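Local structure of ancylostoma secreted protein 1 (Necator americanus, 3NT8) at residues A194-Y204 with C209-G217; N151-C162 with C175-Q186. The protein is a cysteine-rich secretory protein with two CAP domains, probably associated with the transition of infective hookworm larvae to parasitism. One frame throughout, in Å; residues are numbered along the deposited sequence.

Contact 1: A194-Y204 with C209-G217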
loop_
_atom_site.group_PDB
_atom_site.type_symbol
_atom_site.label_atom_id
_atom_site.label_comp_id
_atom_site.label_asym_id
_atom_site.label_seq_id
_atom_site.Cartn_x
_atom_site.Cartn_y
_atom_site.Cartn_z
ATOM N N ALA A 194 -3.876 16.764 -11.400
ATOM C CA ALA A 194 -3.481 15.674 -12.260
ATOM C C ALA A 194 -2.164 16.023 -12.940
ATOM O O ALA A 194 -1.869 17.203 -13.126
ATOM C CB ALA A 194 -4.551 15.436 -13.282
ATOM N N CYS A 195 -1.394 15.007 -13.321
ATOM C CA CYS A 195 -0.095 15.235 -13.880
ATOM C C CYS A 195 -0.139 16.067 -15.150
ATOM O O CYS A 195 -1.094 15.955 -15.966
ATOM C CB CYS A 195 0.653 13.911 -14.135
ATOM S SG CYS A 195 -0.052 12.858 -15.494
ATOM N N GLN A 196 0.919 16.873 -15.313
ATOM C CA GLN A 196 1.107 17.729 -16.465
ATOM C C GLN A 196 2.198 17.161 -17.339
ATOM O O GLN A 196 2.067 17.128 -18.549
ATOM C CB GLN A 196 1.439 19.156 -16.000
ATOM C CG GLN A 196 0.366 19.749 -15.044
ATOM C CD GLN A 196 -1.033 19.784 -15.711
ATOM O OE1 GLN A 196 -1.208 20.393 -16.784
ATOM N NE2 GLN A 196 -2.027 19.139 -15.070
ATOM N N THR A 197 3.287 16.732 -16.718
ATOM C CA THR A 197 4.325 15.996 -17.393
ATOM C C THR A 197 4.602 14.739 -16.567
ATOM O O THR A 197 4.001 14.509 -15.516
ATOM C CB THR A 197 5.655 16.792 -17.446
ATOM O OG1 THR A 197 6.091 17.016 -16.104
ATOM C CG2 THR A 197 5.482 18.153 -18.173
ATOM N N GLY A 198 5.529 13.927 -17.047
ATOM C CA GLY A 198 5.833 12.702 -16.379
ATOM C C GLY A 198 6.626 12.936 -15.107
ATOM O O GLY A 198 6.689 12.077 -14.241
ATOM N N ALA A 199 7.209 14.108 -14.983
ATOM C CA ALA A 199 7.936 14.478 -13.765
ATOM C C ALA A 199 7.000 14.650 -12.581
ATOM O O ALA A 199 7.474 14.668 -11.430
ATOM C CB ALA A 199 8.671 15.740 -13.994
ATOM N N ASP A 200 5.689 14.763 -12.856
ATOM C CA ASP A 200 4.703 14.960 -11.779
ATOM C C ASP A 200 4.264 13.662 -11.144
ATOM O O ASP A 200 3.530 13.666 -10.132
ATOM C CB ASP A 200 3.446 15.671 -12.225
ATOM C CG ASP A 200 3.684 17.047 -12.685
ATOM O OD1 ASP A 200 4.383 17.806 -12.008
ATOM O OD2 ASP A 200 3.114 17.364 -13.733
ATOM N N CYS A 201 4.704 12.553 -11.729
ATOM C CA CYS A 201 4.281 11.268 -11.220
ATOM C C CYS A 201 5.349 10.709 -10.303
ATOM O O CYS A 201 6.453 10.389 -10.764
ATOM C CB CYS A 201 4.013 10.329 -12.357
ATOM S SG CYS A 201 2.894 11.037 -13.586
ATOM N N SER A 202 5.008 10.604 -9.014
ATOM C CA SER A 202 5.972 10.341 -7.947
ATOM C C SER A 202 5.992 8.891 -7.510
ATOM O O SER A 202 6.995 8.424 -6.953
ATOM C CB SER A 202 5.750 11.302 -6.749
ATOM O OG SER A 202 4.548 10.983 -6.028
ATOM N N THR A 203 4.930 8.149 -7.825
ATOM C CA THR A 203 4.814 6.763 -7.445
ATOM C C THR A 203 5.884 5.859 -8.086
ATOM O O THR A 203 6.575 5.113 -7.386
ATOM C CB THR A 203 3.409 6.217 -7.741
ATOM O OG1 THR A 203 2.443 7.192 -7.319
ATOM C CG2 THR A 203 3.195 4.901 -6.934
ATOM N N TYR A 204 6.041 5.956 -9.402
ATOM C CA TYR A 204 7.088 5.195 -10.064
ATOM C C TYR A 204 8.038 6.089 -10.837
ATOM O O TYR A 204 7.619 6.989 -11.534
ATOM C CB TYR A 204 6.514 4.093 -10.972
ATOM C CG TYR A 204 5.523 3.198 -10.272
ATOM C CD1 TYR A 204 5.959 2.105 -9.540
ATOM C CD2 TYR A 204 4.147 3.451 -10.321
ATOM C CE1 TYR A 204 5.065 1.279 -8.874
ATOM C CE2 TYR A 204 3.234 2.621 -9.647
ATOM C CZ TYR A 204 3.706 1.543 -8.918
ATOM O OH TYR A 204 2.836 0.707 -8.230
ATOM N N CYS A 209 3.211 10.831 -18.747
ATOM C CA CYS A 209 1.945 11.477 -18.417
ATOM C C CYS A 209 1.086 11.691 -19.639
ATOM O O CYS A 209 1.503 12.395 -20.576
ATOM C CB CYS A 209 2.153 12.815 -17.703
ATOM S SG CYS A 209 0.561 13.606 -17.344
ATOM N N GLU A 210 -0.096 11.075 -19.653
ATOM C CA GLU A 210 -1.032 11.174 -20.775
ATOM C C GLU A 210 -2.319 11.803 -20.302
ATOM O O GLU A 210 -3.157 11.129 -19.699
ATOM C CB GLU A 210 -1.352 9.802 -21.329
ATOM C CG GLU A 210 -0.350 9.316 -22.323
ATOM C CD GLU A 210 -0.680 7.956 -22.842
ATOM O OE1 GLU A 210 -1.905 7.632 -22.906
ATOM O OE2 GLU A 210 0.289 7.236 -23.194
ATOM N N ASP A 211 -2.499 13.088 -20.597
ATOM C CA ASP A 211 -3.747 13.817 -20.271
ATOM C C ASP A 211 -4.228 13.500 -18.833
ATOM O O ASP A 211 -5.325 12.978 -18.622
ATOM C CB ASP A 211 -4.831 13.610 -21.383
ATOM C CG ASP A 211 -6.089 14.458 -21.154
ATOM O OD1 ASP A 211 -5.992 15.598 -20.620
ATOM O OD2 ASP A 211 -7.201 13.999 -21.519
ATOM N N GLY A 212 -3.388 13.818 -17.846
ATOM C CA GLY A 212 -3.748 13.647 -16.419
ATOM C C GLY A 212 -3.553 12.250 -15.820
ATOM O O GLY A 212 -3.750 12.050 -14.618
ATOM N N LEU A 213 -3.179 11.281 -16.653
ATOM C CA LEU A 213 -2.940 9.931 -16.156
ATOM C C LEU A 213 -1.473 9.635 -16.249
ATOM O O LEU A 213 -0.854 9.825 -17.312
ATOM C CB LEU A 213 -3.761 8.827 -16.904
ATOM C CG LEU A 213 -5.300 8.789 -16.713
ATOM C CD1 LEU A 213 -5.978 7.715 -17.591
ATOM C CD2 LEU A 213 -5.657 8.621 -15.250
ATOM N N CYS A 214 -0.904 9.202 -15.127
ATOM C CA CYS A 214 0.478 8.743 -15.135
ATOM C C CYS A 214 0.623 7.426 -15.852
ATOM O O CYS A 214 -0.291 6.634 -15.830
ATOM C CB CYS A 214 1.027 8.659 -13.698
ATOM S SG CYS A 214 1.123 10.294 -12.954
ATOM N N THR A 215 1.768 7.182 -16.482
ATOM C CA THR A 215 1.979 5.947 -17.207
ATOM C C THR A 215 3.284 5.261 -16.750
ATOM O O THR A 215 4.326 5.836 -16.840
ATOM C CB THR A 215 1.986 6.119 -18.761
ATOM O OG1 THR A 215 3.099 6.912 -19.168
ATOM C CG2 THR A 215 0.652 6.756 -19.254
ATOM N N LYS A 216 3.175 4.035 -16.249
ATOM C CA LYS A 216 4.277 3.335 -15.674
ATOM C C LYS A 216 5.153 2.808 -16.799
ATOM O O LYS A 216 4.663 2.256 -17.762
ATOM C CB LYS A 216 3.737 2.207 -14.749
ATOM C CG LYS A 216 4.709 1.076 -14.346
ATOM C CD LYS A 216 5.590 1.485 -13.206
ATOM C CE LYS A 216 6.700 0.465 -12.933
ATOM N NZ LYS A 216 6.072 -0.810 -12.484
ATOM N N GLY A 217 6.456 3.025 -16.661
ATOM C CA GLY A 217 7.399 2.511 -17.640
ATOM C C GLY A 217 7.799 1.089 -17.320
ATOM O O GLY A 217 7.223 0.459 -16.420
HETATM O O HOH W 1 -2.648 12.098 -11.880
HETATM O O HOH W 2 -1.397 16.179 -18.588
#
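The carbonyl oxygen of Cys-195 is met by a water and by Gly-212. The water donates to Cys-195 O at 2.6 Å and accepts from Gly-212 N. Gly-212 CA lies 3.5 Å from Cys-195 O in a CA-H...O contact. A second water donates to Gly-212 O and takes a weak bond from Cys-195 N. The two segments share no direct hydrogen bond, so these waters carry the polar link. Gly-212 belongs to the type I' turn from Glu-210 to Leu-213, and its positive phi suits a glycine. Ala-194 CB packs on Gly-212 CA at 3.7 Å.

Two interleaved disulfides do the main work. Cys-195 SG to Cys-209 SG is 2.1 Å, with a right-handed chi3 of 88°. Cys-201 SG to Cys-214 SG is 2.0 Å, with a left-handed chi3 of -85°. The bridges pack together, with Cys-195 SG 3.8 Å from Cys-214 SG. Between Cys-195 and Cys-201 the loop is braced by Asp-200 OD2, which Gln-196 N reaches on the anti side at 2.7 Å. Thr-197 N reaches the same oxygen from above the carboxylate plane. Such a small fold, pinned by disulfides, is consistent with the cysteine-rich hinge of this family.

Farther along, Lys-216 sets its CD over one face of the Tyr-204 ring, a CH-pi contact, with Lys-216 CD 3.4 Å from Tyr-204 CG. With the chain bent at chi2 (81°), NZ stays off-centre over the ring as a cation-pi contact. Lys-216 NZ also forms a salt bridge with Asp-219.

Arg-49 of helix 34-52 bonds to Glu-210 O and Asp-211 O, and Ala-194 touches Ala-52 of that helix. Strand 213-215 pairs with strand 208-210, and Cys-214 makes backbone bonds to Met-69 and Lys-71.

Contact 2: N151-C162 with C175-Q186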
loop_
_atom_site.group_PDB
_atom_site.type_symbol
_atom_site.label_atom_id
_atom_site.label_comp_id
_atom_site.label_asym_id
_atom_site.label_seq_id
_atom_site.Cartn_x
_atom_site.Cartn_y
_atom_site.Cartn_z
ATOM N N ASN A 151 -11.064 -0.749 -5.870
ATOM C CA ASN A 151 -10.249 -1.469 -6.846
ATOM C C ASN A 151 -10.193 -0.799 -8.193
ATOM O O ASN A 151 -9.151 -0.792 -8.815
ATOM C CB ASN A 151 -10.649 -2.970 -7.039
ATOM C CG ASN A 151 -10.619 -3.742 -5.731
ATOM O OD1 ASN A 151 -9.687 -3.586 -4.973
ATOM N ND2 ASN A 151 -11.683 -4.512 -5.437
ATOM N N MET A 152 -11.290 -0.198 -8.615
ATOM C CA MET A 152 -11.325 0.458 -9.936
ATOM C C MET A 152 -10.490 1.739 -9.960
ATOM O O MET A 152 -9.860 2.035 -10.974
ATOM C CB MET A 152 -12.760 0.750 -10.368
ATOM C CG MET A 152 -13.613 -0.475 -10.514
ATOM S SD MET A 152 -15.213 -0.213 -11.379
ATOM C CE MET A 152 -14.660 0.438 -12.980
ATOM N N VAL A 153 -10.480 2.469 -8.847
ATOM C CA VAL A 153 -10.000 3.844 -8.792
ATOM C C VAL A 153 -8.605 3.935 -8.207
ATOM O O VAL A 153 -7.942 4.996 -8.348
ATOM C CB VAL A 153 -11.027 4.791 -8.027
ATOM C CG1 VAL A 153 -10.806 4.747 -6.564
ATOM C CG2 VAL A 153 -10.902 6.215 -8.446
ATOM N N TYR A 154 -8.127 2.856 -7.562
ATOM C CA TYR A 154 -6.918 2.953 -6.771
ATOM C C TYR A 154 -5.716 3.450 -7.539
ATOM O O TYR A 154 -5.252 2.808 -8.455
ATOM C CB TYR A 154 -6.603 1.606 -6.076
ATOM C CG TYR A 154 -5.510 1.712 -5.031
ATOM C CD1 TYR A 154 -5.676 2.533 -3.907
ATOM C CD2 TYR A 154 -4.315 1.008 -5.171
ATOM C CE1 TYR A 154 -4.644 2.647 -2.926
ATOM C CE2 TYR A 154 -3.338 1.093 -4.225
ATOM C CZ TYR A 154 -3.491 1.927 -3.116
ATOM O OH TYR A 154 -2.467 1.968 -2.206
ATOM N N SER A 155 -5.160 4.559 -7.113
ATOM C CA SER A 155 -4.196 5.302 -7.937
ATOM C C SER A 155 -2.907 4.560 -8.259
ATOM O O SER A 155 -2.408 4.755 -9.355
ATOM C CB SER A 155 -3.942 6.650 -7.308
ATOM O OG SER A 155 -3.263 6.558 -6.077
ATOM N N GLU A 156 -2.381 3.703 -7.365
ATOM C CA GLU A 156 -1.111 3.040 -7.607
ATOM C C GLU A 156 -1.250 1.815 -8.469
ATOM O O GLU A 156 -0.247 1.256 -8.905
ATOM C CB GLU A 156 -0.409 2.601 -6.287
ATOM C CG GLU A 156 -0.175 3.676 -5.331
ATOM C CD GLU A 156 0.681 3.221 -4.151
ATOM O OE1 GLU A 156 0.500 3.890 -3.127
ATOM O OE2 GLU A 156 1.462 2.206 -4.232
ATOM N N THR A 157 -2.474 1.367 -8.691
ATOM C CA THR A 157 -2.702 0.222 -9.624
ATOM C C THR A 157 -2.252 0.586 -11.027
ATOM O O THR A 157 -2.520 1.669 -11.496
ATOM C CB THR A 157 -4.184 -0.184 -9.634
ATOM O OG1 THR A 157 -4.533 -0.521 -8.283
ATOM C CG2 THR A 157 -4.439 -1.390 -10.489
ATOM N N THR A 158 -1.570 -0.332 -11.685
ATOM C CA THR A 158 -1.100 -0.137 -13.041
ATOM C C THR A 158 -1.579 -1.256 -14.003
ATOM O O THR A 158 -1.548 -1.077 -15.229
ATOM C CB THR A 158 0.445 -0.158 -13.053
ATOM O OG1 THR A 158 0.897 -1.387 -12.463
ATOM C CG2 THR A 158 1.016 1.056 -12.254
ATOM N N LYS A 159 -1.975 -2.418 -13.464
ATOM C CA LYS A 159 -2.334 -3.551 -14.351
ATOM C C LYS A 159 -3.757 -4.074 -14.138
ATOM O O LYS A 159 -4.252 -4.136 -13.000
ATOM C CB LYS A 159 -1.346 -4.701 -14.222
ATOM C CG LYS A 159 -0.014 -4.509 -14.952
ATOM C CD LYS A 159 0.797 -5.818 -15.178
ATOM C CE LYS A 159 1.605 -6.297 -13.989
ATOM N NZ LYS A 159 2.830 -5.471 -13.702
ATOM N N LEU A 160 -4.398 -4.466 -15.241
ATOM C CA LEU A 160 -5.802 -4.858 -15.243
ATOM C C LEU A 160 -5.973 -6.203 -15.965
ATOM O O LEU A 160 -5.340 -6.414 -17.003
ATOM C CB LEU A 160 -6.644 -3.804 -15.982
ATOM C CG LEU A 160 -8.132 -4.143 -16.107
ATOM C CD1 LEU A 160 -8.769 -4.214 -14.760
ATOM C CD2 LEU A 160 -8.926 -3.198 -17.044
ATOM N N GLY A 161 -6.830 -7.087 -15.436
ATOM C CA GLY A 161 -7.189 -8.326 -16.144
ATOM C C GLY A 161 -8.647 -8.679 -15.928
ATOM O O GLY A 161 -9.079 -8.871 -14.782
ATOM N N CYS A 162 -9.418 -8.746 -17.013
ATOM C CA CYS A 162 -10.844 -9.075 -16.859
ATOM C C CYS A 162 -11.256 -10.221 -17.821
ATOM O O CYS A 162 -10.605 -10.406 -18.870
ATOM C CB CYS A 162 -11.762 -7.854 -17.072
ATOM S SG CYS A 162 -11.392 -6.276 -16.288
ATOM N N CYS A 175 -12.950 -8.855 -12.686
ATOM C CA CYS A 175 -11.711 -8.143 -13.039
ATOM C C CYS A 175 -10.847 -8.294 -11.825
ATOM O O CYS A 175 -11.353 -8.294 -10.704
ATOM C CB CYS A 175 -11.934 -6.626 -13.302
ATOM S SG CYS A 175 -12.824 -6.148 -14.774
ATOM N N ILE A 176 -9.541 -8.448 -12.074
ATOM C CA ILE A 176 -8.523 -8.485 -11.032
ATOM C C ILE A 176 -7.524 -7.366 -11.271
ATOM O O ILE A 176 -7.367 -6.905 -12.411
ATOM C CB ILE A 176 -7.738 -9.853 -10.959
ATOM C CG1 ILE A 176 -7.348 -10.347 -12.330
ATOM C CG2 ILE A 176 -8.509 -10.921 -10.250
ATOM C CD1 ILE A 176 -6.315 -11.389 -12.238
ATOM N N TYR A 177 -6.865 -6.927 -10.202
ATOM C CA TYR A 177 -6.075 -5.675 -10.224
ATOM C C TYR A 177 -4.827 -5.897 -9.428
ATOM O O TYR A 177 -4.901 -6.496 -8.376
ATOM C CB TYR A 177 -6.857 -4.524 -9.552
ATOM C CG TYR A 177 -8.216 -4.292 -10.122
ATOM C CD1 TYR A 177 -8.457 -3.226 -11.010
ATOM C CD2 TYR A 177 -9.284 -5.059 -9.726
ATOM C CE1 TYR A 177 -9.722 -2.997 -11.483
ATOM C CE2 TYR A 177 -10.549 -4.812 -10.206
ATOM C CZ TYR A 177 -10.764 -3.776 -11.074
ATOM O OH TYR A 177 -11.984 -3.549 -11.609
ATOM N N ASN A 178 -3.686 -5.411 -9.901
ATOM C CA ASN A 178 -2.444 -5.589 -9.201
ATOM C C ASN A 178 -2.228 -4.584 -8.033
ATOM O O ASN A 178 -1.078 -4.358 -7.610
ATOM C CB ASN A 178 -1.253 -5.514 -10.167
ATOM C CG ASN A 178 -1.019 -4.083 -10.730
ATOM O OD1 ASN A 178 -1.936 -3.252 -10.750
ATOM N ND2 ASN A 178 0.209 -3.815 -11.208
ATOM N N GLY A 179 -3.309 -3.976 -7.546
ATOM C CA GLY A 179 -3.212 -3.113 -6.376
ATOM C C GLY A 179 -4.437 -3.360 -5.516
ATOM O O GLY A 179 -5.518 -3.740 -6.032
ATOM N N VAL A 180 -4.273 -3.097 -4.222
ATOM C CA VAL A 180 -5.323 -3.275 -3.243
ATOM C C VAL A 180 -5.905 -1.907 -2.761
ATOM O O VAL A 180 -5.191 -1.087 -2.157
ATOM C CB VAL A 180 -4.769 -4.153 -2.062
ATOM C CG1 VAL A 180 -5.837 -4.375 -1.000
ATOM C CG2 VAL A 180 -4.255 -5.508 -2.638
ATOM N N GLY A 181 -7.195 -1.662 -3.008
ATOM C CA GLY A 181 -7.812 -0.376 -2.631
ATOM C C GLY A 181 -8.747 -0.427 -1.435
ATOM O O GLY A 181 -9.235 0.616 -0.967
ATOM N N TYR A 182 -8.991 -1.635 -0.929
ATOM C CA TYR A 182 -9.848 -1.830 0.218
ATOM C C TYR A 182 -9.129 -1.900 1.609
ATOM O O TYR A 182 -9.630 -2.535 2.558
ATOM C CB TYR A 182 -10.740 -3.033 -0.032
ATOM C CG TYR A 182 -9.992 -4.258 -0.499
ATOM C CD1 TYR A 182 -9.360 -5.074 0.437
ATOM C CD2 TYR A 182 -9.921 -4.616 -1.856
ATOM C CE1 TYR A 182 -8.664 -6.192 0.051
ATOM C CE2 TYR A 182 -9.229 -5.773 -2.269
ATOM C CZ TYR A 182 -8.606 -6.555 -1.286
ATOM O OH TYR A 182 -7.867 -7.696 -1.571
ATOM N N ILE A 183 -7.978 -1.254 1.769
ATOM C CA ILE A 183 -7.314 -1.301 3.078
ATOM C C ILE A 183 -7.927 -0.168 3.916
ATOM O O ILE A 183 -8.079 0.930 3.420
ATOM C CB ILE A 183 -5.794 -1.133 2.965
ATOM C CG1 ILE A 183 -5.134 -2.205 2.086
ATOM C CG2 ILE A 183 -5.173 -1.061 4.321
ATOM C CD1 ILE A 183 -5.309 -3.630 2.481
ATOM N N THR A 184 -8.335 -0.460 5.156
ATOM C CA THR A 184 -9.038 0.537 6.010
ATOM C C THR A 184 -8.188 1.809 6.279
ATOM O O THR A 184 -6.999 1.714 6.619
ATOM C CB THR A 184 -9.516 -0.070 7.355
ATOM O OG1 THR A 184 -10.126 -1.355 7.137
ATOM C CG2 THR A 184 -10.528 0.892 8.077
ATOM N N ASN A 185 -8.807 2.980 6.046
ATOM C CA ASN A 185 -8.211 4.295 6.255
ATOM C C ASN A 185 -7.044 4.697 5.321
ATOM O O ASN A 185 -6.428 5.772 5.520
ATOM C CB ASN A 185 -7.817 4.478 7.749
ATOM C CG ASN A 185 -9.057 4.511 8.682
ATOM O OD1 ASN A 185 -9.112 3.794 9.665
ATOM N ND2 ASN A 185 -10.050 5.322 8.340
ATOM N N GLN A 186 -6.704 3.819 4.360
ATOM C CA GLN A 186 -5.692 4.139 3.313
ATOM C C GLN A 186 -6.385 4.940 2.205
ATOM O O GLN A 186 -7.503 4.601 1.825
ATOM C CB GLN A 186 -5.114 2.860 2.710
ATOM C CG GLN A 186 -4.284 3.038 1.401
ATOM C CD GLN A 186 -3.815 1.704 0.821
ATOM O OE1 GLN A 186 -4.626 0.974 0.213
ATOM N NE2 GLN A 186 -2.532 1.363 1.014
HETATM O O HOH W 3 -6.908 -1.475 -7.494
#
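Asn-178 and Thr-158 both place their polar groups between the backbone N and the carbonyl carbon, chi1 70° for Asn-178 CG and 56° for Thr-158 OG1. This brings the amide across the end of the hairpin. Asn-178 ND2 gives Thr-158 OG1 a nearly straight bond of 2.8 Å, in the amide plane. Asn-178 OD1 accepts twice. Thr-158 N meets Asn-178 OD1 on a lone pair at 3.1 Å. Lys-159 N reaches Asn-178 OD1 from above the carbonyl plane, at 2.8 Å. Three bonds thus fix the rotation of the amide.

Strands 159-167 and 170-177 form an antiparallel hairpin, the central pair of a four-stranded sheet in the alpha-beta-alpha sandwich of a CAP domain. Gly-161 and Ile-176 form a hydrogen-bonded pair, with Ile-176 N to Gly-161 O at 2.8 Å. Cys-162 and Cys-175 are a non-hydrogen-bonded pair, closed by a disulfide with SG to SG at 2.1 Å. Leu-160 and Tyr-177 share that face and lie side by side, Leu-160 touching helix 34-52.

The Tyr-177 ring takes Asn-151 over one face, CB lying 3.9 Å from the ring centroid. Tyr-177 OH bonds to His-44. Asn-151 OD1 is buried without a partner, 3.3 Å from Tyr-182 CD2 at the ring edge, while ND2 bonds to Asn-102. Over the Tyr-154 ring stands Val-180 O, with Gly-181 CA on the same face. A water joins Asn-151 O, Thr-157 OG1 and Gly-179 O.

In the fold
Contact 2 is buried, its centre about 10 Å from the centre of the chain. Contact 1 is partly buried, its centre about 19 Å from that point. Their centres are about 17 Å apart. Both lean on helix 34-52, but contact 2 joins the two middle strands of the first CAP domain's sheet and the end of helix 147-153, while contact 1 ties a loop to a small two-stranded sheet. Contact 2 relies on strand bonds, side-chain amide bonds and aromatic faces, with one disulfide. Contact 1 relies on two disulfides, bridging waters and one lysine-tyrosine contact. The two meet where Tyr-204 OH lies 3.2 Å from Glu-156 O, a probable hydrogen bond. Thr-158 CG2 packs there against both Tyr-204 and Lys-216.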